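Local coordinates for DspB (PDB 1YHT), which disperses biofilms as a family 20 glycoside hydrolase, a beta-N-acetylhexosaminidase that probably cleaves N-acetylglucosamine polymers of the biofilm matrix, at residues F49-Y60 and I112-A123. Residues are numbered along the deposited sequence; the frame is centred on the assembly and turned at random.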
loop_
_atom_site.group_PDB
_atom_site.type_symbol
_atom_site.label_atom_id
_atom_site.label_comp_id
_atom_site.label_asym_id
_atom_site.label_seq_id
_atom_site.Cartn_x
_atom_site.Cartn_y
_atom_site.Cartn_z
ATOM N N PHE A 49 -12.372 -0.124 4.772
ATOM C CA PHE A 49 -11.187 0.682 4.517
ATOM C C PHE A 49 -10.798 0.820 3.064
ATOM O O PHE A 49 -11.082 -0.041 2.209
ATOM C CB PHE A 49 -9.993 0.253 5.403
ATOM C CG PHE A 49 -9.301 -1.012 4.975
ATOM C CD1 PHE A 49 -8.335 -0.971 3.977
ATOM C CD2 PHE A 49 -9.529 -2.213 5.630
ATOM C CE1 PHE A 49 -7.610 -2.098 3.618
ATOM C CE2 PHE A 49 -8.808 -3.382 5.297
ATOM C CZ PHE A 49 -7.887 -3.352 4.271
ATOM N N LEU A 50 -10.128 1.946 2.826
ATOM C CA LEU A 50 -9.437 2.237 1.560
ATOM C C LEU A 50 -7.961 2.570 1.906
ATOM O O LEU A 50 -7.675 3.602 2.530
ATOM C CB LEU A 50 -10.114 3.423 0.855
ATOM C CG LEU A 50 -9.408 3.919 -0.439
ATOM C CD1 LEU A 50 -9.252 2.847 -1.458
ATOM C CD2 LEU A 50 -10.258 5.041 -1.054
ATOM N N HIS A 51 -7.089 1.631 1.566
ATOM C CA HIS A 51 -5.632 1.729 1.674
ATOM C C HIS A 51 -5.107 2.418 0.420
ATOM O O HIS A 51 -5.133 1.876 -0.708
ATOM C CB HIS A 51 -5.119 0.287 1.933
ATOM C CG HIS A 51 -3.623 0.080 1.863
ATOM N ND1 HIS A 51 -3.070 -1.185 1.996
ATOM C CD2 HIS A 51 -2.584 0.922 1.622
ATOM C CE1 HIS A 51 -1.759 -1.104 1.846
ATOM N NE2 HIS A 51 -1.437 0.154 1.588
ATOM N N LEU A 52 -4.661 3.654 0.621
ATOM C CA LEU A 52 -4.279 4.542 -0.479
ATOM C C LEU A 52 -2.798 4.529 -0.690
ATOM O O LEU A 52 -2.039 5.177 0.060
ATOM C CB LEU A 52 -4.732 5.962 -0.227
ATOM C CG LEU A 52 -4.851 6.826 -1.488
ATOM C CD1 LEU A 52 -5.983 6.313 -2.422
ATOM C CD2 LEU A 52 -5.071 8.296 -1.144
ATOM N N HIS A 53 -2.391 3.798 -1.735
ATOM C CA HIS A 53 -0.972 3.675 -2.124
ATOM C C HIS A 53 -0.667 4.788 -3.113
ATOM O O HIS A 53 -0.721 4.569 -4.321
ATOM C CB HIS A 53 -0.732 2.269 -2.718
ATOM C CG HIS A 53 0.715 1.949 -2.978
ATOM N ND1 HIS A 53 1.504 1.268 -2.072
ATOM C CD2 HIS A 53 1.501 2.203 -4.048
ATOM C CE1 HIS A 53 2.722 1.131 -2.578
ATOM N NE2 HIS A 53 2.745 1.691 -3.779
ATOM N N PHE A 54 -0.355 5.978 -2.584
ATOM C CA PHE A 54 -0.191 7.234 -3.369
ATOM C C PHE A 54 1.255 7.606 -3.684
ATOM O O PHE A 54 1.498 8.580 -4.399
ATOM C CB PHE A 54 -0.882 8.447 -2.667
ATOM C CG PHE A 54 -0.315 8.780 -1.313
ATOM C CD1 PHE A 54 0.823 9.571 -1.185
ATOM C CD2 PHE A 54 -0.907 8.299 -0.177
ATOM C CE1 PHE A 54 1.352 9.829 0.043
ATOM C CE2 PHE A 54 -0.369 8.568 1.047
ATOM C CZ PHE A 54 0.756 9.345 1.154
ATOM N N SER A 55 2.209 6.822 -3.158
ATOM C CA SER A 55 3.626 7.147 -3.290
ATOM C C SER A 55 4.401 5.868 -3.744
ATOM O O SER A 55 4.331 4.817 -3.094
ATOM C CB SER A 55 4.160 7.678 -1.971
ATOM O OG SER A 55 5.569 7.886 -2.015
ATOM N N ASP A 56 5.111 5.974 -4.862
ATOM C CA ASP A 56 5.936 4.859 -5.335
ATOM C C ASP A 56 7.028 5.437 -6.229
ATOM O O ASP A 56 7.285 6.624 -6.176
ATOM C CB ASP A 56 5.088 3.771 -6.043
ATOM C CG ASP A 56 5.628 2.356 -5.810
ATOM O OD1 ASP A 56 6.751 2.089 -6.336
ATOM O OD2 ASP A 56 4.973 1.507 -5.077
ATOM N N HIS A 57 7.657 4.626 -7.070
ATOM C CA HIS A 57 8.700 5.142 -7.936
ATOM C C HIS A 57 8.214 6.167 -8.961
ATOM O O HIS A 57 8.869 7.178 -9.177
ATOM C CB HIS A 57 9.380 4.017 -8.708
ATOM C CG HIS A 57 10.004 2.981 -7.852
ATOM N ND1 HIS A 57 11.099 3.244 -7.063
ATOM C CD2 HIS A 57 9.774 1.653 -7.752
ATOM C CE1 HIS A 57 11.497 2.126 -6.486
ATOM N NE2 HIS A 57 10.722 1.142 -6.893
ATOM N N GLU A 58 7.022 5.955 -9.495
ATOM C CA GLU A 58 6.568 6.675 -10.662
ATOM C C GLU A 58 5.953 8.033 -10.290
ATOM O O GLU A 58 6.000 8.970 -11.103
ATOM C CB GLU A 58 5.532 5.846 -11.429
ATOM C CG GLU A 58 6.059 4.575 -12.106
ATOM C CD GLU A 58 6.213 3.410 -11.164
ATOM O OE1 GLU A 58 6.010 3.555 -9.949
ATOM O OE2 GLU A 58 6.554 2.323 -11.641
ATOM N N ASN A 59 5.371 8.137 -9.090
ATOM C CA ASN A 59 4.749 9.380 -8.671
ATOM C C ASN A 59 4.471 9.443 -7.164
ATOM O O ASN A 59 4.494 8.421 -6.470
ATOM C CB ASN A 59 3.436 9.558 -9.451
ATOM C CG ASN A 59 2.854 10.969 -9.364
ATOM O OD1 ASN A 59 3.557 11.965 -9.153
ATOM N ND2 ASN A 59 1.566 11.058 -9.594
ATOM N N TYR A 60 4.285 10.681 -6.687
ATOM C CA TYR A 60 3.812 10.991 -5.341
ATOM C C TYR A 60 2.532 11.789 -5.637
ATOM O O TYR A 60 2.604 12.949 -6.055
ATOM C CB TYR A 60 4.844 11.891 -4.592
ATOM C CG TYR A 60 4.454 12.211 -3.187
ATOM C CD1 TYR A 60 4.767 11.331 -2.155
ATOM C CD2 TYR A 60 3.710 13.357 -2.885
ATOM C CE1 TYR A 60 4.388 11.598 -0.832
ATOM C CE2 TYR A 60 3.295 13.629 -1.576
ATOM C CZ TYR A 60 3.669 12.727 -0.547
ATOM O OH TYR A 60 3.285 12.918 0.733
ATOM N N ILE A 112 -6.471 4.688 4.819
ATOM C CA ILE A 112 -5.187 4.303 5.330
ATOM C C ILE A 112 -4.134 4.797 4.328
ATOM O O ILE A 112 -3.928 4.181 3.289
ATOM C CB ILE A 112 -5.076 2.791 5.586
ATOM C CG1 ILE A 112 -6.234 2.328 6.480
ATOM C CG2 ILE A 112 -3.661 2.417 6.101
ATOM C CD1 ILE A 112 -6.361 0.807 6.712
ATOM N N PRO A 113 -3.443 5.898 4.657
ATOM C CA PRO A 113 -2.361 6.311 3.746
ATOM C C PRO A 113 -1.173 5.362 3.829
ATOM O O PRO A 113 -0.888 4.854 4.911
ATOM C CB PRO A 113 -1.996 7.726 4.235
ATOM C CG PRO A 113 -2.191 7.637 5.770
ATOM C CD PRO A 113 -3.546 6.803 5.832
ATOM N N GLU A 114 -0.479 5.157 2.697
ATOM C CA GLU A 114 0.762 4.402 2.632
ATOM C C GLU A 114 1.858 5.275 2.096
ATOM O O GLU A 114 1.848 5.657 0.910
ATOM C CB GLU A 114 0.684 3.112 1.764
ATOM C CG GLU A 114 1.974 2.287 1.844
ATOM C CD GLU A 114 2.064 1.068 0.943
ATOM O OE1 GLU A 114 1.044 0.619 0.372
ATOM O OE2 GLU A 114 3.218 0.579 0.779
ATOM N N LEU A 115 2.837 5.546 2.962
ATOM C CA LEU A 115 4.052 6.230 2.566
ATOM C C LEU A 115 5.134 5.162 2.548
ATOM O O LEU A 115 5.672 4.818 3.572
ATOM C CB LEU A 115 4.358 7.364 3.564
ATOM C CG LEU A 115 5.434 8.368 3.163
ATOM C CD1 LEU A 115 4.962 9.217 1.999
ATOM C CD2 LEU A 115 5.839 9.227 4.363
ATOM N N ASP A 116 5.398 4.608 1.366
ATOM C CA ASP A 116 6.234 3.435 1.256
ATOM C C ASP A 116 7.724 3.836 1.406
ATOM O O ASP A 116 8.156 4.916 0.978
ATOM C CB ASP A 116 5.972 2.688 -0.068
ATOM C CG ASP A 116 6.419 1.239 -0.037
ATOM O OD1 ASP A 116 7.181 0.850 0.895
ATOM O OD2 ASP A 116 6.029 0.499 -0.989
ATOM N N SER A 117 8.443 2.961 2.074
ATOM C CA SER A 117 9.884 3.070 2.310
ATOM C C SER A 117 10.334 1.733 2.876
ATOM O O SER A 117 9.501 0.935 3.344
ATOM C CB SER A 117 10.238 4.229 3.229
ATOM O OG SER A 117 10.163 3.902 4.607
ATOM N N PRO A 118 11.660 1.455 2.824
ATOM C CA PRO A 118 12.744 2.276 2.293
ATOM C C PRO A 118 12.905 2.289 0.788
ATOM O O PRO A 118 13.660 3.128 0.284
ATOM C CB PRO A 118 14.011 1.619 2.903
ATOM C CG PRO A 118 13.658 0.267 3.159
ATOM C CD PRO A 118 12.158 0.210 3.410
ATOM N N ASN A 119 12.263 1.356 0.086
ATOM C CA ASN A 119 12.274 1.330 -1.387
ATOM C C ASN A 119 10.969 2.003 -1.892
ATOM O O ASN A 119 10.281 2.667 -1.105
ATOM C CB ASN A 119 12.501 -0.129 -1.857
ATOM C CG ASN A 119 13.297 -0.239 -3.189
ATOM O OD1 ASN A 119 14.464 -0.750 -3.238
ATOM N ND2 ASN A 119 12.675 0.206 -4.275
ATOM N N HIS A 120 10.628 1.833 -3.172
ATOM C CA HIS A 120 9.341 2.291 -3.706
ATOM C C HIS A 120 9.080 3.771 -3.343
ATOM O O HIS A 120 7.969 4.173 -2.968
ATOM C CB HIS A 120 8.228 1.347 -3.237
ATOM C CG HIS A 120 8.219 0.026 -3.950
ATOM N ND1 HIS A 120 7.841 -0.098 -5.271
ATOM C CD2 HIS A 120 8.552 -1.227 -3.535
ATOM C CE1 HIS A 120 7.952 -1.368 -5.641
ATOM N NE2 HIS A 120 8.359 -2.080 -4.600
ATOM N N MET A 121 10.123 4.600 -3.486
ATOM C CA MET A 121 10.012 6.017 -3.096
ATOM C C MET A 121 10.740 6.973 -3.991
ATOM O O MET A 121 11.067 8.082 -3.572
ATOM C CB MET A 121 10.388 6.213 -1.609
ATOM C CG MET A 121 11.775 5.819 -1.198
ATOM S SD MET A 121 12.172 6.088 0.543
ATOM C CE MET A 121 11.531 7.739 0.794
ATOM N N THR A 122 10.968 6.587 -5.246
ATOM C CA THR A 122 11.704 7.444 -6.174
ATOM C C THR A 122 11.029 8.791 -6.420
ATOM O O THR A 122 11.707 9.780 -6.556
ATOM C CB THR A 122 12.021 6.747 -7.492
ATOM O OG1 THR A 122 12.670 5.511 -7.201
ATOM C CG2 THR A 122 12.963 7.589 -8.340
ATOM N N ALA A 123 9.706 8.832 -6.486
ATOM C CA ALA A 123 9.025 10.095 -6.752
ATOM C C ALA A 123 9.349 11.122 -5.644
ATOM O O ALA A 123 9.596 12.292 -5.904
ATOM C CB ALA A 123 7.530 9.865 -6.865
HETATM O O HOH W 1 2.252 4.370 -1.464
HETATM O O HOH W 2 6.822 5.784 -1.239
#
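His51 and His53 both hydrogen-bond Glu114 where the parallel TIM-barrel strands 49-53 and 110-117 pair and open into loops at their C-terminal ends. The strands are paired through Leu50 O to Ile112 N, Ile112 O to Leu52 N and Leu52 O to Glu114 N. Inside the barrel, Glu114 extends its chain, with CG anti to the backbone N (chi1 -174°), which carries OE1 between the two imidazoles. His51 NE2 (2.8 Å) and His53 ND1 (2.6 Å) reach Glu114 OE1 from opposite faces of the carboxylate, while Trp216 NE1 hydrogen-bonds OE2. His53 also donates from NE2 to the anti lone pair of Asp56 OD2 at 2.6 Å, fixing that ring at both nitrogens. Asp56 OD1 offers its syn lone pair to His120 ND1 (2.7 Å), and His120 NE2 hydrogen-bonds Glu184. Acetic acid, probably from the crystallisation liquor, lies near His120 and may mark a pocket at this barrel mouth. Farther out, CA of His120 packs over the His57 ring, whose ND1 is hydrogen-bonded to Thr122 OG1 at 2.8 Å. On the outer side, Tyr60 CE1 meets Leu115 CD1 at 3.7 Å, and Phe54 lies beside Pro113; helices 122-132 and 154-171 cover this layer, while strands 18-24 and 177-181 flank the pair.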